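Local coordinates for bifunctional thiamine biosynthesis protein ThiDN (PDB 2PHP) that probably condenses a thiazole phosphate with hydroxymethylpyrimidine diphosphate to give thiamine phosphate through this C-terminal ThiN domain, its missing N-terminal part being a likely hydroxymethylpyrimidine (phosphate) kinase, at residues I6-L15 and N36-P44. Sequence-based numbering, arbitrary orientation.
Sequences INKEKVIKNL and NIAESLPFP
N14 and E39 make the one hydrogen bond between segments 6-15 and 36-44, which lie on helix 8-22 and strand 37-40, an inner strand of the mixed sheet in this ThiN domain of the AraD-like clan. The axes of helix 8-15 and strand 37-40 run nearly antiparallel, at 158°, and approach to 8.5 Å, with the helix packed on one face of the sheet.

Followed outward, E39 first turns its CB to two helix side chains, 3.9 Å from L15 CG and 4.0 Å from V11 CG1. CG stands anti to the backbone N (chi1 -169°), and the extended chain carries the carboxylate past V11 to N14. There CD comes up to N14 CB, with OE1 3.1 Å from that CB. N14 ND2 donates to the syn lone pair of E39 OE2 over 2.9 Å, a nearly straight bond (167°) lying close to the amide plane. OE2 also takes a salt bridge from R94, while OE1 accepts from the backbone N of A167 at the start of helix 167-185. The buried carboxylate thus has three donors, which would favour its ionised form and fix its rotation.

Van der Waals contacts continue toward both ends. The L15 CD2 methyl touches I37 O and I37 CG2; the V11 CG2 methyl lies near S40 O. Where the strand gives way to loop, P42 CG meets I6 CB at 3.7 Å. N7 is the N-cap of the helix, its OD1 accepting from K10 N, and against this first turn lies L41, whose CD2 comes within 3.3 Å of the N7 carbonyl carbon and 3.4 Å of K8 N.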
loop_
_atom_site.group_PDB
_atom_site.type_symbol
_atom_site.label_atom_id
_atom_site.label_comp_id
_atom_site.label_asym_id
_atom_site.label_seq_id
_atom_site.Cartn_x
_atom_site.Cartn_y
_atom_site.Cartn_z
ATOM N N ILE B 6 1.619 -9.978 29.686
ATOM C CA ILE B 6 2.045 -9.385 28.430
ATOM C C ILE B 6 2.608 -10.438 27.491
ATOM O O ILE B 6 3.770 -10.829 27.603
ATOM C CB ILE B 6 3.095 -8.287 28.660
ATOM C CG1 ILE B 6 2.516 -7.211 29.588
ATOM C CG2 ILE B 6 3.506 -7.662 27.323
ATOM C CD1 ILE B 6 3.470 -6.063 29.916
ATOM N N ASN B 7 1.773 -10.904 26.569
ATOM C CA ASN B 7 2.202 -11.906 25.614
ATOM C C ASN B 7 2.336 -11.255 24.234
ATOM O O ASN B 7 2.204 -10.037 24.100
ATOM C CB ASN B 7 1.198 -13.064 25.579
ATOM C CG ASN B 7 -0.221 -12.599 25.338
ATOM O OD1 ASN B 7 -0.462 -11.429 25.036
ATOM N ND2 ASN B 7 -1.173 -13.516 25.465
ATOM N N LYS B 8 2.605 -12.056 23.213
ATOM C CA LYS B 8 2.767 -11.510 21.871
ATOM C C LYS B 8 1.550 -10.751 21.361
ATOM O O LYS B 8 1.693 -9.740 20.675
ATOM C CB LYS B 8 3.136 -12.618 20.886
ATOM C CG LYS B 8 4.560 -13.118 21.044
ATOM C CD LYS B 8 4.893 -14.142 19.977
ATOM C CE LYS B 8 6.333 -14.600 20.082
ATOM N NZ LYS B 8 6.693 -15.566 18.998
ATOM N N GLU B 9 0.355 -11.235 21.691
ATOM C CA GLU B 9 -0.869 -10.578 21.247
ATOM C C GLU B 9 -0.923 -9.164 21.821
ATOM O O GLU B 9 -1.247 -8.201 21.122
ATOM C CB GLU B 9 -2.099 -11.367 21.710
ATOM C CG GLU B 9 -3.419 -10.803 21.207
ATOM C CD GLU B 9 -4.630 -11.533 21.767
ATOM O OE1 GLU B 9 -4.540 -12.758 22.009
ATOM O OE2 GLU B 9 -5.678 -10.881 21.951
ATOM N N LYS B 10 -0.614 -9.040 23.106
ATOM C CA LYS B 10 -0.630 -7.726 23.730
ATOM C C LYS B 10 0.317 -6.763 23.017
ATOM O O LYS B 10 -0.037 -5.617 22.743
ATOM C CB LYS B 10 -0.271 -7.827 25.214
ATOM C CG LYS B 10 -0.282 -6.493 25.946
ATOM C CD LYS B 10 -1.698 -5.966 26.115
ATOM C CE LYS B 10 -1.707 -4.633 26.847
ATOM N NZ LYS B 10 -3.089 -4.105 27.021
ATOM N N VAL B 11 1.525 -7.233 22.715
ATOM C CA VAL B 11 2.519 -6.411 22.027
ATOM C C VAL B 11 2.032 -5.989 20.637
ATOM O O VAL B 11 2.135 -4.817 20.263
ATOM C CB VAL B 11 3.861 -7.164 21.884
ATOM C CG1 VAL B 11 4.794 -6.414 20.930
ATOM C CG2 VAL B 11 4.525 -7.310 23.255
ATOM N N ILE B 12 1.514 -6.942 19.869
ATOM C CA ILE B 12 1.008 -6.632 18.537
ATOM C C ILE B 12 -0.121 -5.602 18.627
ATOM O O ILE B 12 -0.185 -4.683 17.815
ATOM C CB ILE B 12 0.485 -7.895 17.817
ATOM C CG1 ILE B 12 1.653 -8.839 17.502
ATOM C CG2 ILE B 12 -0.280 -7.498 16.551
ATOM C CD1 ILE B 12 2.749 -8.234 16.663
ATOM N N LYS B 13 -1.002 -5.753 19.615
ATOM C CA LYS B 13 -2.110 -4.812 19.785
ATOM C C LYS B 13 -1.626 -3.404 20.161
ATOM O O LYS B 13 -2.195 -2.406 19.708
ATOM C CB LYS B 13 -3.100 -5.301 20.855
ATOM C CG LYS B 13 -4.014 -6.433 20.428
ATOM C CD LYS B 13 -5.144 -6.636 21.440
ATOM C CE LYS B 13 -5.872 -7.952 21.178
ATOM N NZ LYS B 13 -6.632 -8.435 22.357
ATOM N N ASN B 14 -0.582 -3.324 20.986
ATOM C CA ASN B 14 -0.051 -2.029 21.395
ATOM C C ASN B 14 0.572 -1.316 20.202
ATOM O O ASN B 14 0.318 -0.138 19.972
ATOM C CB ASN B 14 0.994 -2.191 22.501
ATOM C CG ASN B 14 0.382 -2.626 23.809
ATOM O OD1 ASN B 14 -0.777 -2.312 24.095
ATOM N ND2 ASN B 14 1.159 -3.336 24.623
ATOM N N LEU B 15 1.386 -2.040 19.442
ATOM C CA LEU B 15 2.028 -1.466 18.261
ATOM C C LEU B 15 0.990 -1.011 17.237
ATOM O O LEU B 15 1.098 0.079 16.667
ATOM C CB LEU B 15 2.973 -2.488 17.623
ATOM C CG LEU B 15 4.338 -2.577 18.308
ATOM C CD1 LEU B 15 5.070 -3.842 17.902
ATOM C CD2 LEU B 15 5.135 -1.336 17.942
ATOM N N ASN B 36 10.904 3.947 12.665
ATOM C CA ASN B 36 10.277 2.660 12.925
ATOM C C ASN B 36 9.882 2.685 14.393
ATOM O O ASN B 36 10.417 3.476 15.173
ATOM C CB ASN B 36 11.235 1.495 12.655
ATOM C CG ASN B 36 10.490 0.168 12.429
ATOM O OD1 ASN B 36 9.297 0.041 12.744
ATOM N ND2 ASN B 36 11.194 -0.820 11.888
ATOM N N ILE B 37 8.923 1.854 14.765
ATOM C CA ILE B 37 8.491 1.789 16.152
ATOM C C ILE B 37 8.483 0.308 16.526
ATOM O O ILE B 37 8.005 -0.538 15.758
ATOM C CB ILE B 37 7.092 2.439 16.341
ATOM C CG1 ILE B 37 6.718 2.448 17.829
ATOM C CG2 ILE B 37 6.059 1.714 15.509
ATOM C CD1 ILE B 37 5.558 3.351 18.166
ATOM N N ALA B 38 9.039 0.006 17.695
ATOM C CA ALA B 38 9.151 -1.362 18.169
ATOM C C ALA B 38 8.762 -1.534 19.632
ATOM O O ALA B 38 8.836 -0.597 20.439
ATOM C CB ALA B 38 10.575 -1.857 17.965
ATOM N N GLU B 39 8.357 -2.751 19.968
ATOM C CA GLU B 39 7.978 -3.077 21.333
ATOM C C GLU B 39 8.345 -4.533 21.568
ATOM O O GLU B 39 8.175 -5.385 20.685
ATOM C CB GLU B 39 6.480 -2.871 21.551
ATOM C CG GLU B 39 6.063 -2.947 23.025
ATOM C CD GLU B 39 4.569 -2.726 23.231
ATOM O OE1 GLU B 39 4.041 -1.693 22.754
ATOM O OE2 GLU B 39 3.917 -3.580 23.880
ATOM N N SER B 40 8.854 -4.814 22.763
ATOM C CA SER B 40 9.260 -6.164 23.106
ATOM C C SER B 40 8.382 -6.786 24.171
ATOM O O SER B 40 7.588 -6.108 24.840
ATOM C CB SER B 40 10.684 -6.163 23.646
ATOM O OG SER B 40 10.693 -5.618 24.957
ATOM N N LEU B 41 8.547 -8.095 24.317
ATOM C CA LEU B 41 7.857 -8.843 25.350
ATOM C C LEU B 41 8.696 -8.509 26.586
ATOM O O LEU B 41 9.826 -8.008 26.465
ATOM C CB LEU B 41 7.955 -10.340 25.064
ATOM C CG LEU B 41 7.112 -10.944 23.944
ATOM C CD1 LEU B 41 7.642 -12.342 23.610
ATOM C CD2 LEU B 41 5.647 -10.996 24.378
ATOM N N PRO B 42 8.166 -8.766 27.788
ATOM C CA PRO B 42 8.968 -8.457 28.977
ATOM C C PRO B 42 10.238 -9.322 28.977
ATOM O O PRO B 42 10.214 -10.450 28.486
ATOM C CB PRO B 42 8.020 -8.806 30.128
ATOM C CG PRO B 42 6.653 -8.565 29.519
ATOM C CD PRO B 42 6.799 -9.175 28.154
ATOM N N PHE B 43 11.340 -8.786 29.504
ATOM C CA PHE B 43 12.607 -9.517 29.564
ATOM C C PHE B 43 12.955 -10.177 28.225
ATOM O O PHE B 43 13.152 -11.395 28.149
ATOM C CB PHE B 43 12.533 -10.584 30.667
ATOM C CG PHE B 43 12.226 -10.017 32.029
ATOM C CD1 PHE B 43 13.195 -9.305 32.738
ATOM C CD2 PHE B 43 10.944 -10.112 32.563
ATOM C CE1 PHE B 43 12.889 -8.693 33.951
ATOM C CE2 PHE B 43 10.633 -9.500 33.777
ATOM C CZ PHE B 43 11.613 -8.786 34.469
ATOM N N PRO B 44 13.052 -9.379 27.150
ATOM C CA PRO B 44 13.377 -9.946 25.834
ATOM C C PRO B 44 14.734 -10.653 25.796
ATOM O O PRO B 44 15.722 -10.140 26.323
ATOM C CB PRO B 44 13.321 -8.729 24.913
ATOM C CG PRO B 44 13.783 -7.612 25.816
ATOM C CD PRO B 44 13.020 -7.904 27.100
#